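Local coordinates for protein 4-aminobutyrate transaminase (Acinetobacter baumannii, PDB 6WOP) that catalyses the pyridoxal-phosphate-dependent transfer of the amino group of 4-aminobutyrate to 2-oxoglutarate, at residues Gln210-Phe215 / Glu241-Phe246; Leu380-Gly385 / Val390-Tyr395; Glu207-Gln210 / Asn216-Pro219; Ala113-Asn118 / Leu264-Lys269. All coordinates share one frame; numbering follows the deposited sequence. Where two conformers were deposited one is given.

Interaction 1 of 4, residues Gln210-Phe215 / Glu241-Phe246; sequences QGEGGF and EVQSGF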
loop_
_atom_site.group_PDB
_atom_site.type_symbol
_atom_site.label_atom_id
_atom_site.label_comp_id
_atom_site.label_asym_id
_atom_site.label_seq_id
_atom_site.Cartn_x
_atom_site.Cartn_y
_atom_site.Cartn_z
ATOM N N GLN A 210 -10.887 19.529 17.270
ATOM C CA GLN A 210 -11.233 18.137 16.930
ATOM C C GLN A 210 -12.664 17.869 17.356
ATOM O O GLN A 210 -13.070 18.279 18.436
ATOM C CB GLN A 210 -10.339 17.129 17.643
ATOM C CG GLN A 210 -8.934 17.178 17.169
ATOM C CD GLN A 210 -8.139 16.013 17.726
ATOM O OE1 GLN A 210 -8.141 15.747 18.983
ATOM N NE2 GLN A 210 -7.421 15.333 16.837
ATOM N N GLY A 211 -13.416 17.186 16.497
ATOM C CA GLY A 211 -14.865 17.038 16.675
ATOM C C GLY A 211 -15.193 15.768 17.452
ATOM O O GLY A 211 -15.315 15.771 18.677
ATOM N N GLU A 212 -15.323 14.660 16.733
ATOM C CA GLU A 212 -15.528 13.382 17.399
ATOM C C GLU A 212 -14.453 13.116 18.446
ATOM O O GLU A 212 -14.712 12.411 19.419
ATOM C CB GLU A 212 -15.551 12.261 16.354
ATOM C CG GLU A 212 -16.439 12.554 15.130
ATOM C CD GLU A 212 -17.942 12.794 15.455
ATOM O OE1 GLU A 212 -18.538 12.022 16.242
ATOM O OE2 GLU A 212 -18.517 13.742 14.887
ATOM N N GLY A 213 -13.244 13.680 18.268
ATOM C CA GLY A 213 -12.149 13.480 19.179
ATOM C C GLY A 213 -12.272 14.139 20.529
ATOM O O GLY A 213 -11.431 13.860 21.383
ATOM N N GLY A 214 -13.269 15.002 20.753
ATOM C CA GLY A 214 -13.582 15.473 22.104
ATOM C C GLY A 214 -13.646 16.982 22.272
ATOM O O GLY A 214 -13.589 17.473 23.400
ATOM N N PHE A 215 -13.760 17.716 21.149
ATOM C CA PHE A 215 -13.747 19.168 21.152
ATOM C C PHE A 215 -12.481 19.696 21.807
ATOM O O PHE A 215 -12.527 20.369 22.826
ATOM C CB PHE A 215 -14.998 19.744 21.858
ATOM C CG PHE A 215 -16.265 19.714 21.000
ATOM C CD1 PHE A 215 -16.398 18.856 19.972
ATOM C CD2 PHE A 215 -17.352 20.560 21.304
ATOM C CE1 PHE A 215 -17.532 18.812 19.188
ATOM C CE2 PHE A 215 -18.507 20.505 20.517
ATOM C CZ PHE A 215 -18.579 19.621 19.458
ATOM N N GLU A 241 -12.573 21.792 8.529
ATOM C CA GLU A 241 -13.658 22.473 9.210
ATOM C C GLU A 241 -15.024 21.874 8.880
ATOM O O GLU A 241 -16.048 22.570 8.924
ATOM C CB GLU A 241 -13.626 23.949 8.845
ATOM C CG GLU A 241 -12.352 24.609 9.337
ATOM C CD GLU A 241 -12.597 25.819 10.146
ATOM O OE1 GLU A 241 -13.617 25.904 10.880
ATOM O OE2 GLU A 241 -11.713 26.717 10.062
ATOM N N VAL A 242 -15.073 20.568 8.573
ATOM C CA VAL A 242 -16.379 19.954 8.317
ATOM C C VAL A 242 -17.304 20.131 9.517
ATOM O O VAL A 242 -18.478 20.501 9.354
ATOM C CB VAL A 242 -16.183 18.471 7.959
ATOM C CG1 VAL A 242 -17.502 17.765 8.107
ATOM C CG2 VAL A 242 -15.638 18.379 6.561
ATOM N N GLN A 243 -16.786 19.958 10.745
ATOM C CA GLN A 243 -17.603 20.137 11.966
ATOM C C GLN A 243 -17.507 21.527 12.595
ATOM O O GLN A 243 -18.498 22.015 13.157
ATOM C CB GLN A 243 -17.228 19.067 13.014
ATOM C CG GLN A 243 -18.287 18.913 14.135
ATOM C CD GLN A 243 -18.281 17.575 14.862
ATOM O OE1 GLN A 243 -18.654 17.519 16.047
ATOM N NE2 GLN A 243 -17.871 16.493 14.171
ATOM N N SER A 244 -16.379 22.222 12.495
ATOM C CA SER A 244 -16.118 23.522 13.143
ATOM C C SER A 244 -16.665 24.727 12.383
ATOM O O SER A 244 -16.612 25.839 12.916
ATOM C CB SER A 244 -14.609 23.721 13.295
ATOM O OG SER A 244 -13.982 23.559 12.039
ATOM N N GLY A 245 -17.030 24.553 11.101
ATOM C CA GLY A 245 -17.323 25.658 10.197
ATOM C C GLY A 245 -18.722 26.219 10.369
ATOM O O GLY A 245 -19.527 25.737 11.175
ATOM N N PHE A 246 -18.983 27.296 9.615
ATOM C CA PHE A 246 -20.297 27.952 9.555
ATOM C C PHE A 246 -20.830 28.311 10.941
ATOM O O PHE A 246 -21.947 27.937 11.337
ATOM C CB PHE A 246 -21.247 27.085 8.721
ATOM C CG PHE A 246 -20.771 27.066 7.354
ATOM C CD1 PHE A 246 -21.048 28.139 6.559
ATOM C CD2 PHE A 246 -19.826 26.146 6.962
ATOM C CE1 PHE A 246 -20.510 28.276 5.324
ATOM C CE2 PHE A 246 -19.241 26.265 5.718
ATOM C CZ PHE A 246 -19.617 27.325 4.888
#
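Three flat groups meet here, the Phe215 ring, the Gln243 amide and the Glu212 carboxylate, and the amide lies between the other two. Gln243 OE1 sits in the plane of the ring at its edge, 3.6 Å from Phe215 CE1, with amide and ring planes 73° apart. Met356 and Ala358 of strand 356-361 also pack on the ring. The setting is the fold type I core of a class-III aminotransferase. Gln210-Phe215 closes a beta hairpin, and Glu241-Phe246 is the loop leaving strand 236-240 of the large mixed sheet.

The other end of the amide carries the polar link. In the conformer described, one of two modelled for Glu212, Gln243 NE2 donates to Glu212 OE2 over 2.9 Å with an N-H...O angle of 153°, meeting the oxygen on its anti side and somewhat out of the carboxylate plane. The bend of the glutamate chain carries the carboxylate across to the amide, while OE1 of the same conformer forms a salt bridge with Arg392. In class-III relatives a glutamate-arginine pair of this kind serves as a gate that lets two different substrates share one site, and Glu212 with Arg392 is consistent with that role.

Gln243 reaches over by setting CG anti to its backbone N (chi1 -163°) and running extended from there. Both ends of its amide are thus engaged, for OE1 also takes a weak hydrogen bond from Arg392 NH1. Over one face of the amide lies Gly211, whose CA is 3.9 Å from Gln243 OE1.

Interaction 2 of 4, residues Leu380-Gly385 / Val390-Tyr395; sequences LLLTCG and VIRFLY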
loop_
_atom_site.group_PDB
_atom_site.type_symbol
_atom_site.label_atom_id
_atom_site.label_comp_id
_atom_site.label_asym_id
_atom_site.label_seq_id
_atom_site.Cartn_x
_atom_site.Cartn_y
_atom_site.Cartn_z
ATOM N N LEU A 380 -31.987 15.970 23.911
ATOM C CA LEU A 380 -31.174 15.074 23.102
ATOM C C LEU A 380 -29.727 15.517 23.197
ATOM O O LEU A 380 -29.388 16.589 22.683
ATOM C CB LEU A 380 -31.646 15.122 21.642
ATOM C CG LEU A 380 -30.802 14.368 20.586
ATOM C CD1 LEU A 380 -30.701 12.891 20.935
ATOM C CD2 LEU A 380 -31.412 14.500 19.192
ATOM N N LEU A 381 -28.862 14.652 23.764
ATOM C CA LEU A 381 -27.445 14.925 23.999
ATOM C C LEU A 381 -26.565 13.917 23.283
ATOM O O LEU A 381 -26.884 12.723 23.274
ATOM C CB LEU A 381 -27.097 14.832 25.519
ATOM C CG LEU A 381 -27.701 15.896 26.452
ATOM C CD1 LEU A 381 -27.323 15.676 27.964
ATOM C CD2 LEU A 381 -27.231 17.255 25.932
ATOM N N LEU A 382 -25.430 14.388 22.739
ATOM C CA LEU A 382 -24.423 13.507 22.145
ATOM C C LEU A 382 -23.178 13.350 23.016
ATOM O O LEU A 382 -22.734 14.308 23.660
ATOM C CB LEU A 382 -23.968 14.038 20.798
ATOM C CG LEU A 382 -25.057 14.330 19.752
ATOM C CD1 LEU A 382 -24.382 15.040 18.601
ATOM C CD2 LEU A 382 -25.727 13.031 19.303
ATOM N N THR A 383 -22.558 12.164 22.942
ATOM C CA THR A 383 -21.242 11.939 23.551
ATOM C C THR A 383 -20.142 11.828 22.490
ATOM O O THR A 383 -20.384 11.816 21.281
ATOM C CB THR A 383 -21.225 10.690 24.433
ATOM O OG1 THR A 383 -21.556 9.533 23.646
ATOM C CG2 THR A 383 -22.191 10.855 25.642
ATOM N N CYS A 384 -18.898 11.791 22.942
ATOM C CA CYS A 384 -17.769 11.803 22.038
ATOM C C CYS A 384 -16.597 11.284 22.831
ATOM O O CYS A 384 -16.772 10.780 23.949
ATOM C CB CYS A 384 -17.453 13.202 21.517
ATOM S SG CYS A 384 -17.580 14.560 22.749
ATOM N N GLY A 385 -15.444 11.300 22.160
ATOM C CA GLY A 385 -14.189 11.133 22.876
ATOM C C GLY A 385 -13.697 9.713 22.783
ATOM O O GLY A 385 -14.479 8.760 22.645
ATOM N N VAL A 390 -17.141 12.205 27.087
ATOM C CA VAL A 390 -17.299 13.622 26.794
ATOM C C VAL A 390 -18.699 13.857 26.264
ATOM O O VAL A 390 -19.128 13.180 25.328
ATOM C CB VAL A 390 -16.255 14.090 25.776
ATOM C CG1 VAL A 390 -16.416 15.600 25.624
ATOM C CG2 VAL A 390 -14.780 13.662 26.277
ATOM N N ILE A 391 -19.409 14.826 26.826
ATOM C CA ILE A 391 -20.681 15.281 26.244
ATOM C C ILE A 391 -20.386 16.529 25.446
ATOM O O ILE A 391 -19.823 17.486 25.984
ATOM C CB ILE A 391 -21.717 15.578 27.336
ATOM C CG1 ILE A 391 -22.028 14.317 28.134
ATOM C CG2 ILE A 391 -23.002 16.275 26.741
ATOM C CD1 ILE A 391 -22.715 14.632 29.444
ATOM N N ARG A 392 -20.758 16.544 24.171
ATOM C CA ARG A 392 -20.468 17.697 23.332
ATOM C C ARG A 392 -21.781 18.366 23.005
ATOM O O ARG A 392 -22.819 17.700 22.963
ATOM C CB ARG A 392 -19.753 17.281 22.030
ATOM C CG ARG A 392 -20.575 16.241 21.248
ATOM C CD ARG A 392 -19.895 15.957 19.915
ATOM N NE ARG A 392 -20.232 14.632 19.394
ATOM C CZ ARG A 392 -19.969 14.220 18.161
ATOM N NH1 ARG A 392 -19.397 15.040 17.302
ATOM N NH2 ARG A 392 -20.289 12.986 17.787
ATOM N N PHE A 393 -21.760 19.690 22.823
ATOM C CA PHE A 393 -22.999 20.459 22.637
ATOM C C PHE A 393 -23.024 21.077 21.250
ATOM O O PHE A 393 -22.140 21.875 20.901
ATOM C CB PHE A 393 -23.113 21.529 23.727
ATOM C CG PHE A 393 -23.164 20.943 25.088
ATOM C CD1 PHE A 393 -24.388 20.531 25.616
ATOM C CD2 PHE A 393 -21.991 20.726 25.811
ATOM C CE1 PHE A 393 -24.465 19.914 26.868
ATOM C CE2 PHE A 393 -22.045 20.097 27.059
ATOM C CZ PHE A 393 -23.302 19.693 27.581
ATOM N N LEU A 394 -24.040 20.707 20.460
ATOM C CA LEU A 394 -24.194 21.115 19.067
ATOM C C LEU A 394 -25.592 21.636 18.759
ATOM O O LEU A 394 -26.122 21.429 17.632
ATOM C CB LEU A 394 -23.877 19.930 18.163
ATOM C CG LEU A 394 -22.383 19.641 18.212
ATOM C CD1 LEU A 394 -22.097 18.210 17.559
ATOM C CD2 LEU A 394 -21.652 20.754 17.485
ATOM N N TYR A 395 -26.232 22.300 19.759
ATOM C CA TYR A 395 -27.554 22.895 19.581
ATOM C C TYR A 395 -27.535 23.844 18.400
ATOM O O TYR A 395 -26.506 24.487 18.171
ATOM C CB TYR A 395 -27.908 23.677 20.834
ATOM C CG TYR A 395 -26.720 24.531 21.340
ATOM C CD1 TYR A 395 -26.489 25.818 20.860
ATOM C CD2 TYR A 395 -25.857 24.041 22.312
ATOM C CE1 TYR A 395 -25.378 26.596 21.352
ATOM C CE2 TYR A 395 -24.789 24.765 22.791
ATOM C CZ TYR A 395 -24.564 26.040 22.331
ATOM O OH TYR A 395 -23.500 26.712 22.842
HETATM O O HOH W 1 -25.265 17.138 22.998
#
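Arg392 and Cys384 lie against each other on one face of the paired strands. With CG wedged between its own backbone N and carbonyl carbon (chi1 56°), Arg392 rises from its strand and then runs extended past Cys384, whose SG lies 3.6 Å from Arg392 CB and also near CG and CD. Farther out, the guanidinium has Leu382 CD1 over one face and Thr383 O at an edge, where Arg392 NE makes a weak hydrogen bond of 3.4 Å. The end of the arginine finds its stronger partner in Glu212, by a salt bridge. The same sulfur of Cys384 also packs closely on Val390, with SG 3.3 Å from Val390 CG1.

These residues belong to a beta hairpin, strands 379-384 and 390-393, which sits within a seven-stranded mixed sheet built from strands near the start and near the end of the chain. The strands pair antiparallel but are strongly twisted, their short axes 126° apart, and the ladder is uneven. Thr383 and Ile391 form a non-hydrogen-bonded pair, Arg392 N donates to Leu382 O at 3.0 Å, and beside that bond a water accepts from Leu382 N at 2.8 Å and also sits close to Arg392 O.

Beyond the water the strands spread and side chains do the joining. Leu382 and Leu394 cross at about a right angle, their CD1 atoms 4.0 Å apart, and Val81 of the second subunit also packs on Leu382. Leu381, in contrast, points the same way as Phe393 and lies alongside it, with Leu381 CD2 3.9 Å from Phe393 CE1.

Interaction 3 of 4, residues Glu207-Gln210 / Asn216-Pro219; sequences EPVQ and NVVP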
loop_
_atom_site.group_PDB
_atom_site.type_symbol
_atom_site.label_atom_id
_atom_site.label_comp_id
_atom_site.label_asym_id
_atom_site.label_seq_id
_atom_site.Cartn_x
_atom_site.Cartn_y
_atom_site.Cartn_z
ATOM N N GLU A 207 -8.055 19.101 12.325
ATOM C CA GLU A 207 -9.227 19.889 12.722
ATOM C C GLU A 207 -8.777 20.997 13.659
ATOM O O GLU A 207 -8.175 20.692 14.705
ATOM C CB GLU A 207 -10.219 18.971 13.431
ATOM C CG GLU A 207 -10.829 17.873 12.554
ATOM C CD GLU A 207 -11.329 16.726 13.399
ATOM O OE1 GLU A 207 -10.521 15.763 13.636
ATOM O OE2 GLU A 207 -12.516 16.816 13.833
ATOM N N PRO A 208 -9.038 22.285 13.349
ATOM C CA PRO A 208 -8.744 23.341 14.343
ATOM C C PRO A 208 -9.460 23.103 15.662
ATOM O O PRO A 208 -8.972 23.547 16.702
ATOM C CB PRO A 208 -9.250 24.648 13.701
ATOM C CG PRO A 208 -9.583 24.347 12.281
ATOM C CD PRO A 208 -9.674 22.801 12.110
ATOM N N VAL A 209 -10.609 22.425 15.675
ATOM C CA VAL A 209 -11.229 21.953 16.913
ATOM C C VAL A 209 -11.593 20.486 16.661
ATOM O O VAL A 209 -12.524 20.210 15.901
ATOM C CB VAL A 209 -12.502 22.752 17.296
ATOM C CG1 VAL A 209 -12.946 22.285 18.642
ATOM C CG2 VAL A 209 -12.265 24.313 17.343
ATOM N N GLN A 210 -10.887 19.529 17.270
ATOM C CA GLN A 210 -11.233 18.137 16.930
ATOM C C GLN A 210 -12.664 17.869 17.356
ATOM O O GLN A 210 -13.070 18.279 18.436
ATOM C CB GLN A 210 -10.339 17.129 17.643
ATOM C CG GLN A 210 -8.934 17.178 17.169
ATOM C CD GLN A 210 -8.139 16.013 17.726
ATOM O OE1 GLN A 210 -8.141 15.747 18.983
ATOM N NE2 GLN A 210 -7.421 15.333 16.837
ATOM N N ASN A 216 -11.355 19.375 21.185
ATOM C CA ASN A 216 -10.042 19.856 21.559
ATOM C C ASN A 216 -9.671 21.044 20.677
ATOM O O ASN A 216 -9.494 20.863 19.457
ATOM C CB ASN A 216 -9.045 18.703 21.340
ATOM C CG ASN A 216 -9.479 17.462 22.124
ATOM O OD1 ASN A 216 -9.855 17.588 23.293
ATOM N ND2 ASN A 216 -9.506 16.303 21.479
ATOM N N VAL A 217 -9.434 22.209 21.301
ATOM C CA VAL A 217 -9.175 23.451 20.558
ATOM C C VAL A 217 -7.669 23.574 20.350
ATOM O O VAL A 217 -6.909 23.474 21.311
ATOM C CB VAL A 217 -9.736 24.680 21.305
ATOM C CG1 VAL A 217 -9.340 25.927 20.592
ATOM C CG2 VAL A 217 -11.244 24.588 21.362
ATOM N N VAL A 218 -7.243 23.771 19.104
ATOM C CA VAL A 218 -5.789 23.786 18.811
ATOM C C VAL A 218 -5.175 25.049 19.398
ATOM O O VAL A 218 -5.740 26.136 19.237
ATOM C CB VAL A 218 -5.524 23.690 17.298
ATOM C CG1 VAL A 218 -5.907 24.955 16.515
ATOM C CG2 VAL A 218 -4.029 23.382 17.046
ATOM N N PRO A 219 -4.057 24.963 20.113
ATOM C CA PRO A 219 -3.398 26.196 20.547
ATOM C C PRO A 219 -2.835 26.964 19.357
ATOM O O PRO A 219 -2.314 26.362 18.413
ATOM C CB PRO A 219 -2.280 25.697 21.480
ATOM C CG PRO A 219 -2.742 24.353 21.965
ATOM C CD PRO A 219 -3.516 23.755 20.778
#
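Val209 and Val217 face each other as an antiparallel non-hydrogen-bonded pair, their CA atoms 4.4 Å apart, in a short two-stranded beta hairpin. On one side of this pair Val218 N donates to Pro208 O over 3.0 Å; on the other, Gln210 N donates to Asn216 O over 2.9 Å. The return bond from Asn216 N to Gln210 O is weak. Asn216 O is also approached by Val209 CA, a CA-H...O contact of 3.3 Å that fills in between the two stronger bonds. The hairpin follows strand 201-206 of the large sheet and leads directly to helix 220-233, with Pro219 at the N-cap position.

The side chains divide by face. Val209 and Val217 stand side by side, pointing the same way, and touch through Val209 CG1 and Val217 CG2 at 3.9 Å; Leu353 of strand 347-353 packs against both. Val218 carries CG1 between its backbone N and carbonyl carbon (chi1 71°), which brings that methyl to 3.4 Å from Pro208 O, beside the backbone bond the same oxygen accepts.

On the face of Gln210 and Asn216 the link is polar. The two amide planes are 48° apart, yet each carries its share of the bond in plane: the acceptor lies close to the amide plane of Asn216, and the donor falls in the carbonyl plane of Gln210, on a lone pair. Gln210 NE2 meanwhile reaches Gly136 O, so both ends of the glutamine amide are held. Asn216 ND2 to Gln210 OE1 measures 2.9 Å, with a nearly straight N-H...O angle of 160°.

Interaction 4 of 4, residues Ala113-Asn118 / Leu264-Lys269; sequences AEAVEN and LITMAK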
loop_
_atom_site.group_PDB
_atom_site.type_symbol
_atom_site.label_atom_id
_atom_site.label_comp_id
_atom_site.label_asym_id
_atom_site.label_seq_id
_atom_site.Cartn_x
_atom_site.Cartn_y
_atom_site.Cartn_z
ATOM N N ALA A 113 -16.543 13.587 3.869
ATOM C CA ALA A 113 -15.388 12.735 3.487
ATOM C C ALA A 113 -14.875 13.088 2.093
ATOM O O ALA A 113 -13.650 13.104 1.842
ATOM C CB ALA A 113 -15.794 11.250 3.535
ATOM N N GLU A 114 -15.800 13.351 1.144
ATOM C CA GLU A 114 -15.376 13.784 -0.194
ATOM C C GLU A 114 -14.598 15.068 -0.132
ATOM O O GLU A 114 -13.634 15.254 -0.872
ATOM C CB GLU A 114 -16.591 13.993 -1.127
ATOM C CG GLU A 114 -16.898 12.917 -2.005
ATOM C CD GLU A 114 -18.163 13.170 -2.794
ATOM O OE1 GLU A 114 -18.964 13.981 -2.391
ATOM O OE2 GLU A 114 -18.346 12.540 -3.823
ATOM N N ALA A 115 -15.051 16.030 0.669
ATOM C CA ALA A 115 -14.273 17.278 0.771
ATOM C C ALA A 115 -12.852 16.999 1.273
ATOM O O ALA A 115 -11.859 17.480 0.687
ATOM C CB ALA A 115 -14.972 18.255 1.710
ATOM N N VAL A 116 -12.738 16.198 2.336
ATOM C CA VAL A 116 -11.398 15.833 2.853
ATOM C C VAL A 116 -10.610 15.079 1.784
ATOM O O VAL A 116 -9.422 15.351 1.543
ATOM C CB VAL A 116 -11.515 15.001 4.150
ATOM C CG1 VAL A 116 -10.048 14.626 4.646
ATOM C CG2 VAL A 116 -12.152 15.825 5.277
ATOM N N GLU A 117 -11.262 14.113 1.133
ATOM C CA GLU A 117 -10.550 13.270 0.164
ATOM C C GLU A 117 -10.092 14.097 -1.036
ATOM O O GLU A 117 -8.968 13.908 -1.541
ATOM C CB GLU A 117 -11.447 12.117 -0.257
ATOM C CG GLU A 117 -10.677 10.942 -0.828
ATOM C CD GLU A 117 -11.214 9.554 -0.403
ATOM O OE1 GLU A 117 -12.247 9.447 0.305
ATOM O OE2 GLU A 117 -10.625 8.518 -0.827
ATOM N N ASN A 118 -10.934 15.056 -1.484
ATOM C CA ASN A 118 -10.496 15.937 -2.563
ATOM C C ASN A 118 -9.444 16.929 -2.110
ATOM O O ASN A 118 -8.574 17.281 -2.899
ATOM C CB ASN A 118 -11.702 16.645 -3.183
ATOM C CG ASN A 118 -12.411 15.744 -4.163
ATOM O OD1 ASN A 118 -11.927 15.575 -5.247
ATOM N ND2 ASN A 118 -13.558 15.142 -3.773
ATOM N N LEU A 264 -5.539 24.983 2.334
ATOM C CA LEU A 264 -6.811 24.375 1.949
ATOM C C LEU A 264 -7.725 24.270 3.166
ATOM O O LEU A 264 -7.264 23.968 4.281
ATOM C CB LEU A 264 -6.605 22.959 1.366
ATOM C CG LEU A 264 -5.732 22.908 0.128
ATOM C CD1 LEU A 264 -5.178 21.509 -0.188
ATOM C CD2 LEU A 264 -6.635 23.344 -1.093
ATOM N N ILE A 265 -9.034 24.485 2.969
ATOM C CA ILE A 265 -10.001 24.329 4.055
ATOM C C ILE A 265 -11.144 23.457 3.567
ATOM O O ILE A 265 -11.684 23.700 2.478
ATOM C CB ILE A 265 -10.528 25.686 4.548
ATOM C CG1 ILE A 265 -9.385 26.536 5.083
ATOM C CG2 ILE A 265 -11.580 25.472 5.619
ATOM C CD1 ILE A 265 -9.790 27.984 5.420
ATOM N N THR A 266 -11.566 22.478 4.384
ATOM C CA THR A 266 -12.700 21.677 3.957
ATOM C C THR A 266 -13.950 22.111 4.714
ATOM O O THR A 266 -13.867 22.566 5.862
ATOM C CB THR A 266 -12.449 20.182 4.205
ATOM O OG1 THR A 266 -12.153 19.951 5.586
ATOM C CG2 THR A 266 -11.267 19.696 3.367
ATOM N N MET A 267 -15.113 21.904 4.089
ATOM C CA MET A 267 -16.404 22.338 4.637
ATOM C C MET A 267 -17.447 21.291 4.339
ATOM O O MET A 267 -17.437 20.683 3.268
ATOM C CB MET A 267 -16.906 23.649 3.969
ATOM C CG MET A 267 -15.899 24.774 4.003
ATOM S SD MET A 267 -16.349 26.058 2.822
ATOM C CE MET A 267 -15.782 25.372 1.238
ATOM N N ALA A 268 -18.413 21.155 5.247
ATOM C CA ALA A 268 -19.621 20.388 4.939
ATOM C C ALA A 268 -20.645 20.668 6.033
ATOM O O ALA A 268 -20.657 21.782 6.571
ATOM C CB ALA A 268 -19.325 18.890 4.841
ATOM N N LYS A 269 -21.458 19.659 6.387
ATOM C CA LYS A 269 -22.404 19.725 7.495
ATOM C C LYS A 269 -23.199 21.032 7.449
ATOM O O LYS A 269 -24.093 21.171 6.614
ATOM C CB LYS A 269 -21.666 19.523 8.826
ATOM C CG LYS A 269 -21.226 18.012 9.029
ATOM C CD LYS A 269 -20.626 17.820 10.397
ATOM C CE LYS A 269 -20.186 16.363 10.636
ATOM N NZ LYS A 269 -21.122 15.696 11.489
#
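Van der Waals contact makes up the whole of this interface, in which Ala115 and Val116 of helix 112-127 lie on Thr266 and on the backbone of Met267 in strand 264-267. The helix runs nearly antiparallel to the strand, at 165°, with axes 7.5 Å apart. Ala115 points its methyl toward the strand: CB is 4.0 Å from Thr266 CB and 3.8 Å from Met267 O. In return Thr266 CG2 lies over the helix backbone, 3.5 Å from Ala115 O. Val116 takes part from the side, through CG2 at 4.1 Å from Thr266 OG1.

The polar groups nearby are bonded to other partners. With Thr266 chi1 at 57°, the methyl goes to the helix while the hydroxyl is hydrogen-bonded to Asp240 OD1. Within the helix, Asn118 ND2 and Asn118 N reach Glu114 O from opposite faces of its carbonyl plane.

Here a helix covers the large mixed sheet of the fold type I core, close to where the strand leads to Lys269, which probably corresponds to the family's cofactor-binding lysine. Small side chains let helix and strand approach closely, and the two segments meet through shape and close packing, not through a directed bond between them.

Overall arrangement
Interactions 1 and 3 share Gln210, with centres 8 Å apart: interaction 3 builds the stem of the 209-217 hairpin and interaction 1 docks its turn on the loop after strand 236-240. Interaction 4 spans both in sequence, joining helix 112-127 to strand 264-267 of the same large sheet; it meets interaction 1 where Glu241 N approaches Thr266 O. Interaction 2 comes last along the chain, in the second seven-stranded sheet. It lies about 22 Å from interaction 4 between centres but touches interaction 1 through Arg392 and Gly385. Interaction 1 therefore connects the two sheets, probably beside the active site, while interactions 2 and 4 also meet the second subunit.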